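Local structure of haloacid dehalogenase/epoxide hydrolase family (Corynebacterium glutamicum ATCC 13032, 2PR7) at residues Gly4-Tyr9 against Val38-Asp43; Ala10-Gly15 against Val95-Ser100; Leu89-Cys94 against Ala110-Val115; Ala50-Leu55 against Val64-Glu69. The protein is of unknown function but is probably a hydrolase of the haloacid dehalogenase superfamily that uses a bound metal ion. One frame throughout, in Å; residues are numbered along the deposited sequence. Where two conformers were deposited one is given.

Contact 1: Gly4-Tyr9 against Val38-Asp43; sequences GLIVDY and VILSND. With CA (calcium ion), chain C.
Val-7 binds the neighbouring strand through both its backbone polar atoms: its N donates to Val-38 O (2.8 Å, 163° at the hydrogen), and its O accepts from Leu-40 N at 2.9 Å. Leu-5 O takes the N-H of Val-38, completing a parallel pairing of 4-7 with 38-41. Each central carbonyl is also met by a CA-H: Val-38 O by Ile-6 CA, and Val-7 O by Ile-39 CA at 3.1 Å. On one face Ile-6 CG2 lies beside Leu-40 CB (3.6 Å); on the other Val-7 CG2 packs against Ile-39 CG1.

Beyond the strand, Asp-8 turns CG anti to its N (chi1 -161°) and divides its carboxylate. OD2 binds the calcium ion at 2.2 Å and accepts from a water that in turn takes the N-H of Asn-42. OD1 receives Tyr-9 N from above the carboxylate plane (2.6 Å) and comes close to Ser-41 CA. Leu-40 O is satisfied by Lys-74 NZ. Asp-8 stands at the C-terminal edge of the sheet, where HAD phosphatases carry their metal-binding aspartate. Strand 94-98 flanks 4-7, strand 63-66 lies beyond 36-41, and helix 50-57 covers Ile-39 and Tyr-9.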
loop_
_atom_site.group_PDB
_atom_site.type_symbol
_atom_site.label_atom_id
_atom_site.label_comp_id
_atom_site.label_asym_id
_atom_site.label_seq_id
_atom_site.Cartn_x
_atom_site.Cartn_y
_atom_site.Cartn_z
ATOM N N GLY A 4 -1.442 9.374 2.491
ATOM C CA GLY A 4 -1.446 7.983 2.847
ATOM C C GLY A 4 -1.160 7.104 1.643
ATOM O O GLY A 4 -1.709 7.329 0.574
ATOM N N LEU A 5 -0.317 6.088 1.839
ATOM C CA LEU A 5 0.028 5.087 0.805
ATOM C C LEU A 5 -0.336 3.711 1.315
ATOM O O LEU A 5 0.279 3.215 2.295
ATOM C CB LEU A 5 1.514 5.181 0.489
ATOM C CG LEU A 5 2.147 4.141 -0.471
ATOM C CD1 LEU A 5 1.428 4.100 -1.836
ATOM C CD2 LEU A 5 3.638 4.470 -0.645
ATOM N N ILE A 6 -1.291 3.099 0.608
ATOM C CA ILE A 6 -1.851 1.781 0.952
ATOM C C ILE A 6 -1.369 0.848 -0.185
ATOM O O ILE A 6 -1.604 1.141 -1.351
ATOM C CB ILE A 6 -3.362 1.780 1.067
ATOM C CG1 ILE A 6 -3.870 2.841 2.073
ATOM C CG2 ILE A 6 -3.862 0.333 1.381
ATOM C CD1 ILE A 6 -5.394 2.985 2.127
ATOM N N VAL A 7 -0.608 -0.193 0.136
ATOM C CA VAL A 7 -0.050 -1.086 -0.888
ATOM C C VAL A 7 -0.359 -2.537 -0.604
ATOM O O VAL A 7 -0.493 -2.918 0.544
ATOM C CB VAL A 7 1.463 -0.932 -1.034
ATOM C CG1 VAL A 7 1.875 0.579 -1.074
ATOM C CG2 VAL A 7 2.198 -1.631 0.063
ATOM N N ASP A 8 -0.511 -3.310 -1.673
ATOM C CA ASP A 8 -0.694 -4.745 -1.532
ATOM C C ASP A 8 0.644 -5.346 -1.262
ATOM O O ASP A 8 1.679 -4.709 -1.456
ATOM C CB ASP A 8 -1.359 -5.399 -2.744
ATOM C CG ASP A 8 -1.958 -6.768 -2.400
ATOM O OD1 ASP A 8 -1.859 -7.256 -1.220
ATOM O OD2 ASP A 8 -2.549 -7.341 -3.256
ATOM N N TYR A 9 0.654 -6.571 -0.747
ATOM C CA TYR A 9 1.886 -7.301 -0.589
ATOM C C TYR A 9 2.107 -8.226 -1.809
ATOM O O TYR A 9 3.009 -7.982 -2.629
ATOM C CB TYR A 9 1.862 -8.114 0.730
ATOM C CG TYR A 9 3.116 -8.838 0.942
ATOM C CD1 TYR A 9 4.232 -8.174 1.409
ATOM C CD2 TYR A 9 3.221 -10.193 0.617
ATOM C CE1 TYR A 9 5.410 -8.834 1.590
ATOM C CE2 TYR A 9 4.407 -10.871 0.782
ATOM C CZ TYR A 9 5.499 -10.189 1.274
ATOM O OH TYR A 9 6.683 -10.861 1.472
ATOM N N VAL A 38 0.549 1.757 4.768
ATOM C CA VAL A 38 -0.163 0.556 5.196
ATOM C C VAL A 38 -0.070 -0.504 4.115
ATOM O O VAL A 38 -0.239 -0.199 2.931
ATOM C CB VAL A 38 -1.660 0.823 5.458
ATOM C CG1 VAL A 38 -2.331 -0.442 6.006
ATOM C CG2 VAL A 38 -1.828 1.903 6.408
ATOM N N ILE A 39 0.201 -1.743 4.506
ATOM C CA ILE A 39 0.044 -2.884 3.622
ATOM C C ILE A 39 -1.351 -3.404 3.897
ATOM O O ILE A 39 -1.697 -3.692 5.052
ATOM C CB ILE A 39 1.082 -4.001 3.882
ATOM C CG1 ILE A 39 2.484 -3.514 3.503
ATOM C CG2 ILE A 39 0.701 -5.268 3.121
ATOM C CD1 ILE A 39 3.616 -4.451 3.805
ATOM N N LEU A 40 -2.155 -3.468 2.840
ATOM C CA LEU A 40 -3.529 -4.002 2.916
ATOM C C LEU A 40 -3.542 -5.182 1.988
ATOM O O LEU A 40 -3.484 -5.036 0.753
ATOM C CB LEU A 40 -4.608 -3.007 2.518
ATOM C CG LEU A 40 -6.076 -3.448 2.571
ATOM C CD1 LEU A 40 -6.494 -3.773 4.019
ATOM C CD2 LEU A 40 -6.955 -2.392 1.959
ATOM N N SER A 41 -3.608 -6.372 2.577
ATOM C CA SER A 41 -3.469 -7.585 1.812
ATOM C C SER A 41 -4.661 -8.531 2.002
ATOM O O SER A 41 -5.086 -8.764 3.147
ATOM C CB SER A 41 -2.195 -8.276 2.281
ATOM O OG SER A 41 -2.017 -9.566 1.724
ATOM N N ASN A 42 -5.129 -9.137 0.908
ATOM C CA ASN A 42 -6.124 -10.188 0.988
ATOM C C ASN A 42 -5.308 -11.464 1.202
ATOM O O ASN A 42 -4.737 -11.981 0.252
ATOM C CB ASN A 42 -6.950 -10.307 -0.289
ATOM C CG ASN A 42 -8.088 -9.273 -0.365
ATOM O OD1 ASN A 42 -8.261 -8.446 0.524
ATOM N ND2 ASN A 42 -8.882 -9.331 -1.443
ATOM N N ASP A 43 -5.273 -11.957 2.431
ATOM C CA ASP A 43 -4.361 -13.024 2.841
ATOM C C ASP A 43 -5.014 -13.607 4.095
ATOM O O ASP A 43 -5.653 -12.872 4.848
ATOM C CB ASP A 43 -2.974 -12.488 3.187
ATOM C CG ASP A 43 -1.976 -13.607 3.526
ATOM O OD1 ASP A 43 -1.248 -14.067 2.606
ATOM O OD2 ASP A 43 -1.894 -14.071 4.676
HETATM CA CA CA C . -2.031 -8.586 -5.014
HETATM O O HOH W 1 -4.301 -8.650 -1.841
HETATM O O HOH W 2 -3.103 -10.696 -4.411
HETATM O O HOH W 3 -1.886 -10.958 -6.321
HETATM O O HOH W 4 -4.232 -7.826 -5.722
#

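Contact 2: Ala10-Gly15 against Val95-Ser100; sequences AGVLDG and VLVDDS. With CA (calcium ion), chain C; EDO (1,2-ethanediol), chain D.
No backbone hydrogen bond joins loop 10-15 to strand end 95-100; Gly-11 and Asp-99 come nearest, their CA atoms 6.2 Å apart. The two meet at the metal site of a HAD-type Rossmannoid fold, past the C-terminal ends of strands 4-7 and 94-98. The calcium ion bridges them, bound by Ala-10 O at 2.4 Å and by Asp-99 OD1, also at 2.4 Å; Asp-8 and three waters complete the set. Asp-99 reaches the ion with CG placed between its own N and carbonyl carbon (chi1 66°), and its OD2 accepts from one of the metal waters. Gly-11, at a positive phi of 85°, brings its CA close to Asp-99 OD2. Next along the loop, Val-12 points at the strand: CG2 rests on Asp-99 N (3.9 Å) and CG1 approaches Val-97 CG1 more loosely. Trp-23 of helix 17-32 also touches Val-12.

Asp-98 is second shell. Its OD2 is held by Lys-74 and Asn-103, while OD1 accepts from a calcium-bound water at 2.6 Å. Through its anti lone pair the same OD1 takes Ser-100 N at 2.9 Å, closing an Asx turn just before helix 101-110.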
loop_
_atom_site.group_PDB
_atom_site.type_symbol
_atom_site.label_atom_id
_atom_site.label_comp_id
_atom_site.label_asym_id
_atom_site.label_seq_id
_atom_site.Cartn_x
_atom_site.Cartn_y
_atom_site.Cartn_z
ATOM N N ALA A 10 1.281 -9.287 -1.973
ATOM C CA ALA A 10 1.524 -10.271 -3.003
ATOM C C ALA A 10 1.346 -9.631 -4.367
ATOM O O ALA A 10 0.342 -8.996 -4.618
ATOM C CB ALA A 10 0.539 -11.466 -2.837
ATOM N N GLY A 11 2.320 -9.795 -5.239
ATOM C CA GLY A 11 2.227 -9.152 -6.532
ATOM C C GLY A 11 2.702 -7.712 -6.613
ATOM O O GLY A 11 2.738 -7.117 -7.718
ATOM N N VAL A 12 3.082 -7.142 -5.469
ATOM C CA VAL A 12 3.567 -5.781 -5.452
ATOM C C VAL A 12 4.910 -5.720 -4.743
ATOM O O VAL A 12 5.892 -5.227 -5.316
ATOM C CB VAL A 12 2.530 -4.830 -4.800
ATOM C CG1 VAL A 12 3.123 -3.411 -4.704
ATOM C CG2 VAL A 12 1.141 -4.851 -5.557
ATOM N N LEU A 13 4.983 -6.225 -3.504
ATOM C CA LEU A 13 6.161 -6.070 -2.637
ATOM C C LEU A 13 6.971 -7.337 -2.543
ATOM O O LEU A 13 7.993 -7.399 -1.844
ATOM C CB LEU A 13 5.721 -5.643 -1.205
ATOM C CG LEU A 13 5.002 -4.286 -1.098
ATOM C CD1 LEU A 13 4.473 -4.041 0.355
ATOM C CD2 LEU A 13 5.927 -3.119 -1.570
ATOM N N ASP A 14 6.541 -8.411 -3.208
ATOM C CA ASP A 14 7.235 -9.682 -3.090
ATOM C C ASP A 14 7.897 -10.190 -4.374
ATOM O O ASP A 14 8.037 -11.402 -4.559
ATOM C CB ASP A 14 6.286 -10.735 -2.568
ATOM C CG ASP A 14 5.189 -11.028 -3.509
ATOM O OD1 ASP A 14 4.921 -10.286 -4.486
ATOM O OD2 ASP A 14 4.547 -12.097 -3.292
ATOM N N GLY A 15 8.314 -9.259 -5.232
ATOM C CA GLY A 15 8.932 -9.551 -6.509
ATOM C C GLY A 15 10.400 -9.869 -6.421
ATOM O O GLY A 15 10.901 -10.381 -5.428
ATOM N N VAL A 95 -3.766 6.935 -1.361
ATOM C CA VAL A 95 -3.474 6.265 -2.613
ATOM C C VAL A 95 -3.442 4.747 -2.375
ATOM O O VAL A 95 -2.719 4.289 -1.475
ATOM C CB VAL A 95 -2.097 6.660 -3.174
ATOM C CG1 VAL A 95 -1.925 5.999 -4.555
ATOM C CG2 VAL A 95 -1.960 8.215 -3.327
ATOM N N LEU A 96 -4.090 3.958 -3.218
ATOM C CA LEU A 96 -3.964 2.513 -3.174
ATOM C C LEU A 96 -3.104 2.067 -4.357
ATOM O O LEU A 96 -3.433 2.430 -5.507
ATOM C CB LEU A 96 -5.321 1.819 -3.301
ATOM C CG LEU A 96 -5.205 0.282 -3.465
ATOM C CD1 LEU A 96 -4.867 -0.333 -2.053
ATOM C CD2 LEU A 96 -6.440 -0.389 -4.073
ATOM N N VAL A 97 -2.092 1.257 -4.103
ATOM C CA VAL A 97 -1.353 0.645 -5.146
ATOM C C VAL A 97 -1.630 -0.867 -5.099
ATOM O O VAL A 97 -1.347 -1.523 -4.111
ATOM C CB VAL A 97 0.167 0.941 -4.992
ATOM C CG1 VAL A 97 1.032 0.162 -6.073
ATOM C CG2 VAL A 97 0.481 2.458 -4.938
ATOM N N ASP A 98 -2.109 -1.434 -6.193
ATOM C CA ASP A 98 -2.535 -2.829 -6.172
ATOM C C ASP A 98 -2.438 -3.385 -7.588
ATOM O O ASP A 98 -2.709 -2.674 -8.582
ATOM C CB ASP A 98 -3.985 -2.892 -5.665
ATOM C CG ASP A 98 -4.420 -4.276 -5.138
ATOM O OD1 ASP A 98 -4.458 -5.248 -5.913
ATOM O OD2 ASP A 98 -4.825 -4.350 -3.970
ATOM N N ASP A 99 -2.093 -4.662 -7.684
ATOM C CA ASP A 99 -1.966 -5.324 -8.986
ATOM C C ASP A 99 -3.309 -5.879 -9.517
ATOM O O ASP A 99 -3.351 -6.445 -10.596
ATOM C CB ASP A 99 -0.907 -6.434 -8.960
ATOM C CG ASP A 99 -1.288 -7.577 -8.060
ATOM O OD1 ASP A 99 -1.782 -7.284 -6.982
ATOM O OD2 ASP A 99 -1.131 -8.746 -8.432
ATOM N N SER A 100 -4.386 -5.703 -8.758
ATOM C CA SER A 100 -5.723 -6.109 -9.168
ATOM C C SER A 100 -6.532 -4.903 -9.608
ATOM O O SER A 100 -6.819 -4.006 -8.793
ATOM C CB SER A 100 -6.482 -6.797 -8.053
ATOM O OG SER A 100 -7.853 -6.843 -8.360
HETATM CA CA CA C . -2.031 -8.586 -5.014
HETATM C C1 EDO D . 9.707 -5.647 1.054
HETATM O O1 EDO D . 10.995 -6.215 0.802
HETATM C C2 EDO D . 9.619 -4.466 0.122
HETATM O O2 EDO D . 9.296 -4.975 -1.180
HETATM O O HOH W 4 -4.232 -7.826 -5.722
HETATM O O HOH W 3 -1.886 -10.958 -6.321
HETATM O O HOH W 2 -3.103 -10.696 -4.411
#

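Contact 3: Leu89-Cys94 against Ala110-Val115; sequences LPMRDC and AGLVGV
Met-91, a selenomethionine here, leans across Leu-112, the two side chains crossing at a slant. Its CB touches Leu-112 CD1 at 3.7 Å. With CG anti to its carbonyl carbon the chain first runs straight (chi2 -177°), carrying SE past that methyl to Ala-110 CB at 4.2 Å. A bend at chi3 (-56°) then brings CE near Ala-110 O, 3.7 Å away. Leu-112 likewise holds CG anti to its carbonyl carbon (chi1 -70°), and its two methyls diverge: CD1 goes to Met-91, CD2 to Cys-94 CB at 4.0 Å. The root of the fork lies against two carbonyl oxygens, CG 3.4 Å from Met-91 O and CB equally close to Cys-94 O.

Arg-92 meets the other segment mainly with its CA, which faces Gly-111 O at 3.3 Å in a nearly straight CA-H...O contact, CB lying close by. Gly-111 has positive phi in the Schellman motif ending helix 101-110, and Leu-112 leads from it into strand 113-116. Val-113 N donates to Cys-94 O (3.0 Å) in the carbonyl plane, the first bond between strands 94-98 and 113-116. Helix 77-86 adds Gln-81 and Ala-84 to Met-91. With a single conventional hydrogen bond between them, the segments probably hold together largely by the packing of Leu-112, against side chains and backbone carbonyls alike.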
loop_
_atom_site.group_PDB
_atom_site.type_symbol
_atom_site.label_atom_id
_atom_site.label_comp_id
_atom_site.label_asym_id
_atom_site.label_seq_id
_atom_site.Cartn_x
_atom_site.Cartn_y
_atom_site.Cartn_z
ATOM N N LEU A 89 -6.254 8.732 8.643
ATOM C CA LEU A 89 -6.551 9.611 7.513
ATOM C C LEU A 89 -7.928 9.290 6.976
ATOM O O LEU A 89 -8.378 8.156 7.128
ATOM C CB LEU A 89 -5.545 9.370 6.382
ATOM C CG LEU A 89 -4.132 9.917 6.567
ATOM C CD1 LEU A 89 -3.226 9.416 5.410
ATOM C CD2 LEU A 89 -4.153 11.478 6.619
ATOM N N PRO A 90 -8.580 10.262 6.305
ATOM C CA PRO A 90 -9.754 9.945 5.474
ATOM C C PRO A 90 -9.315 9.191 4.241
ATOM O O PRO A 90 -8.201 9.374 3.787
ATOM C CB PRO A 90 -10.314 11.311 5.068
ATOM C CG PRO A 90 -9.296 12.296 5.401
ATOM C CD PRO A 90 -8.251 11.696 6.287
HETATM N N MSE A 91 -10.181 8.323 3.737
HETATM C CA MSE A 91 -9.870 7.530 2.547
HETATM C C MSE A 91 -9.486 8.433 1.365
HETATM O O MSE A 91 -8.597 8.091 0.589
HETATM C CB MSE A 91 -11.060 6.641 2.174
HETATM C CG MSE A 91 -11.272 5.364 3.016
HETATM SE SE MSE A 91 -12.744 4.302 2.391
HETATM C CE MSE A 91 -14.110 5.551 2.463
ATOM N N ARG A 92 -10.115 9.610 1.257
ATOM C CA ARG A 92 -9.844 10.520 0.145
ATOM C C ARG A 92 -8.391 11.005 0.130
ATOM O O ARG A 92 -7.905 11.387 -0.928
ATOM C CB ARG A 92 -10.843 11.717 0.080
ATOM C CG ARG A 92 -10.647 12.721 1.186
ATOM C CD ARG A 92 -11.847 13.679 1.412
ATOM N NE ARG A 92 -12.102 13.824 2.859
ATOM C CZ ARG A 92 -13.157 14.417 3.412
ATOM N NH1 ARG A 92 -14.112 14.979 2.664
ATOM N NH2 ARG A 92 -13.250 14.455 4.740
ATOM N N ASP A 93 -7.671 10.918 1.253
ATOM C CA ASP A 93 -6.285 11.352 1.318
ATOM C C ASP A 93 -5.299 10.225 1.033
ATOM O O ASP A 93 -4.085 10.371 1.167
ATOM C CB ASP A 93 -5.990 12.011 2.686
ATOM C CG ASP A 93 -6.686 13.333 2.832
ATOM O OD1 ASP A 93 -7.015 13.944 1.782
ATOM O OD2 ASP A 93 -6.938 13.750 3.981
ATOM N N CYS A 94 -5.820 9.078 0.646
ATOM C CA CYS A 94 -4.973 7.896 0.435
ATOM C C CYS A 94 -4.928 7.489 -1.011
ATOM O O CYS A 94 -5.952 7.593 -1.736
ATOM C CB CYS A 94 -5.448 6.717 1.260
ATOM S SG CYS A 94 -5.483 6.959 3.056
ATOM N N ALA A 110 -14.523 4.233 -3.860
ATOM C CA ALA A 110 -14.575 4.630 -2.440
ATOM C C ALA A 110 -13.995 6.031 -2.190
ATOM O O ALA A 110 -14.119 6.559 -1.094
ATOM C CB ALA A 110 -13.867 3.613 -1.576
ATOM N N GLY A 111 -13.369 6.631 -3.194
ATOM C CA GLY A 111 -12.799 7.971 -3.032
ATOM C C GLY A 111 -11.310 8.066 -2.857
ATOM O O GLY A 111 -10.760 9.168 -2.694
ATOM N N LEU A 112 -10.630 6.927 -2.881
ATOM C CA LEU A 112 -9.211 6.959 -2.875
ATOM C C LEU A 112 -8.687 7.297 -4.274
ATOM O O LEU A 112 -9.407 7.207 -5.237
ATOM C CB LEU A 112 -8.624 5.597 -2.463
ATOM C CG LEU A 112 -8.775 5.107 -1.021
ATOM C CD1 LEU A 112 -10.201 4.569 -0.819
ATOM C CD2 LEU A 112 -7.728 4.019 -0.684
ATOM N N VAL A 113 -7.397 7.645 -4.336
ATOM C CA VAL A 113 -6.639 7.688 -5.595
ATOM C C VAL A 113 -6.075 6.296 -5.883
ATOM O O VAL A 113 -5.454 5.692 -5.037
ATOM C CB VAL A 113 -5.529 8.765 -5.603
ATOM C CG1 VAL A 113 -4.695 8.622 -6.849
ATOM C CG2 VAL A 113 -6.157 10.167 -5.521
ATOM N N GLY A 114 -6.279 5.794 -7.095
ATOM C CA GLY A 114 -5.875 4.445 -7.455
ATOM C C GLY A 114 -4.648 4.417 -8.348
ATOM O O GLY A 114 -4.559 5.207 -9.301
ATOM N N VAL A 115 -3.751 3.468 -8.101
ATOM C CA VAL A 115 -2.625 3.216 -8.990
ATOM C C VAL A 115 -2.571 1.741 -9.269
ATOM O O VAL A 115 -2.398 0.917 -8.336
ATOM C CB VAL A 115 -1.314 3.652 -8.359
ATOM C CG1 VAL A 115 -0.083 3.225 -9.260
ATOM C CG2 VAL A 115 -1.319 5.175 -8.104
#

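Contact 4: Ala50-Leu55 against Val64-Glu69; sequences APIREL and VLLSGE
Ile-52 sets its CG2 methyl against Val-64 CG1 at 3.7 Å, the two branched side chains crossing at about a right angle. CG2 is anti to the backbone N of Ile-52, while CG1 takes the position beside that N and carries CD1 on towards Leu-66, whose CD2 it meets at 4.1 Å. Val-64 uses both methyls: CG2 reaches the helix backbone, 3.5 Å from Ile-52 O. Val-64 and Leu-66 both point at the helix, as residues two apart on a strand do.

This is the helix-on-sheet packing of a right-handed beta-alpha-beta unit, strand 36-41, helix 50-57, strand 63-66, in a Rossmann-like fold; the short axes of 50-55 and 64-66 run 150° apart and approach to 8.3 Å. Ile-52 also touches Ile-39 of the sheet and Tyr-9 of the loop after strand 4-7, so one side chain joins all three.

A polar link lies outside this apolar layer. Arg-53 runs extended to CD, then bends at chi3 (-65°), and its guanidinium comes edge-on to the carboxylate of Glu-69, the two planes only 12° apart. NH2 forms a salt bridge with Glu-69 OE2 at 2.5 Å, although the hydrogen bond within it is weak, the N-H pointing well off the oxygen. A water in the guanidinium plane makes a second connection, accepting from NE at 2.8 Å and donating to Glu-69 OE1. Gly-46 is shared by both charged groups, its O taking Arg-53 NH1 and its N donating to Glu-69 OE2, while Leu-66 CD1 packs 3.6 Å from Arg-53 NH2.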
loop_
_atom_site.group_PDB
_atom_site.type_symbol
_atom_site.label_atom_id
_atom_site.label_comp_id
_atom_site.label_asym_id
_atom_site.label_seq_id
_atom_site.Cartn_x
_atom_site.Cartn_y
_atom_site.Cartn_z
ATOM N N ALA A 50 3.643 -14.134 8.687
ATOM C CA ALA A 50 4.746 -13.516 9.459
ATOM C C ALA A 50 5.712 -12.690 8.584
ATOM O O ALA A 50 6.143 -11.630 9.032
ATOM C CB ALA A 50 5.546 -14.548 10.346
ATOM N N PRO A 51 6.037 -13.163 7.359
ATOM C CA PRO A 51 6.885 -12.335 6.487
ATOM C C PRO A 51 6.303 -10.967 6.219
ATOM O O PRO A 51 7.051 -9.990 6.109
ATOM C CB PRO A 51 6.966 -13.155 5.190
ATOM C CG PRO A 51 6.782 -14.555 5.635
ATOM C CD PRO A 51 5.709 -14.441 6.704
ATOM N N ILE A 52 4.977 -10.879 6.098
ATOM C CA ILE A 52 4.342 -9.611 5.806
ATOM C C ILE A 52 4.355 -8.750 7.049
ATOM O O ILE A 52 4.741 -7.575 7.037
ATOM C CB ILE A 52 2.907 -9.779 5.302
ATOM C CG1 ILE A 52 2.802 -10.851 4.196
ATOM C CG2 ILE A 52 2.316 -8.384 4.896
ATOM C CD1 ILE A 52 1.440 -11.048 3.637
ATOM N N ARG A 53 3.929 -9.339 8.156
ATOM C CA ARG A 53 3.879 -8.611 9.421
ATOM C C ARG A 53 5.233 -8.058 9.870
ATOM O O ARG A 53 5.282 -7.013 10.516
ATOM C CB ARG A 53 3.315 -9.534 10.500
ATOM C CG ARG A 53 2.841 -8.835 11.748
ATOM C CD ARG A 53 2.160 -9.838 12.675
ATOM N NE ARG A 53 0.919 -10.419 12.125
ATOM C CZ ARG A 53 0.770 -11.663 11.645
ATOM N NH1 ARG A 53 1.766 -12.573 11.618
ATOM N NH2 ARG A 53 -0.420 -12.006 11.205
ATOM N N GLU A 54 6.315 -8.759 9.540
ATOM C CA GLU A 54 7.674 -8.314 9.828
ATOM C C GLU A 54 7.970 -6.926 9.281
ATOM O O GLU A 54 8.763 -6.182 9.849
ATOM C CB GLU A 54 8.685 -9.300 9.241
ATOM N N LEU A 55 7.341 -6.571 8.173
ATOM C CA LEU A 55 7.501 -5.239 7.606
ATOM C C LEU A 55 6.951 -4.144 8.516
ATOM O O LEU A 55 7.449 -3.026 8.515
ATOM C CB LEU A 55 6.858 -5.193 6.206
ATOM C CG LEU A 55 7.468 -6.158 5.209
ATOM C CD1 LEU A 55 6.742 -6.144 3.867
ATOM C CD2 LEU A 55 8.922 -5.818 5.028
ATOM N N VAL A 64 0.372 -3.198 8.983
ATOM C CA VAL A 64 0.013 -4.299 8.122
ATOM C C VAL A 64 -1.396 -4.761 8.512
ATOM O O VAL A 64 -1.661 -5.076 9.692
ATOM C CB VAL A 64 1.042 -5.457 8.280
ATOM C CG1 VAL A 64 0.514 -6.759 7.674
ATOM C CG2 VAL A 64 2.409 -5.094 7.653
ATOM N N LEU A 65 -2.277 -4.813 7.523
ATOM C CA LEU A 65 -3.655 -5.284 7.687
ATOM C C LEU A 65 -3.902 -6.468 6.748
ATOM O O LEU A 65 -3.629 -6.374 5.545
ATOM C CB LEU A 65 -4.704 -4.186 7.376
ATOM C CG LEU A 65 -4.782 -3.016 8.348
ATOM C CD1 LEU A 65 -5.927 -2.070 7.908
ATOM C CD2 LEU A 65 -4.969 -3.490 9.757
ATOM N N LEU A 66 -4.434 -7.582 7.278
ATOM C CA LEU A 66 -4.638 -8.800 6.507
ATOM C C LEU A 66 -6.111 -9.154 6.573
ATOM O O LEU A 66 -6.698 -9.238 7.678
ATOM C CB LEU A 66 -3.822 -9.929 7.125
ATOM C CG LEU A 66 -2.318 -9.593 7.191
ATOM C CD1 LEU A 66 -1.438 -10.429 8.143
ATOM C CD2 LEU A 66 -1.702 -9.604 5.762
ATOM N N SER A 67 -6.727 -9.345 5.415
ATOM C CA SER A 67 -8.161 -9.626 5.355
ATOM C C SER A 67 -8.612 -10.768 6.300
ATOM O O SER A 67 -9.667 -10.666 6.898
ATOM C CB SER A 67 -8.546 -9.963 3.928
ATOM O OG SER A 67 -7.882 -11.129 3.476
ATOM N N GLY A 68 -7.830 -11.836 6.425
ATOM C CA GLY A 68 -8.223 -12.967 7.262
ATOM C C GLY A 68 -8.340 -12.610 8.736
ATOM O O GLY A 68 -8.913 -13.371 9.514
ATOM N N GLU A 69 -7.712 -11.509 9.129
ATOM C CA GLU A 69 -7.738 -10.991 10.492
ATOM C C GLU A 69 -8.778 -9.880 10.630
ATOM O O GLU A 69 -9.349 -9.706 11.687
ATOM C CB GLU A 69 -6.335 -10.499 10.888
ATOM C CG GLU A 69 -5.278 -11.590 10.866
ATOM C CD GLU A 69 -3.863 -11.101 11.089
ATOM O OE1 GLU A 69 -3.643 -9.885 11.379
ATOM O OE2 GLU A 69 -2.946 -11.952 10.982
HETATM O O HOH W 5 -1.412 -8.804 11.857
#

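Overall arrangement
All four contacts reach one five-stranded parallel sheet, ordered 63-66, 36-41, 4-7, 94-98, 113-116. Contact 1 is central, about 4 Å from the middle of the chain; contact 4 lies towards one outer strand and contact 3 towards the other, their centres about 21 Å apart. Contacts 1 and 2 are about 7 Å apart and share the calcium ion with its three waters, so Asp-8, Ala-10 and Asp-99 come together from loops after adjacent strands. Contact 1 precedes contact 4 and contact 4 precedes contact 3 in the chain, whereas the segments of contact 2 alternate with those of contacts 1 and 3. The metal site, probably the active site, is thus assembled from distant parts of the sequence.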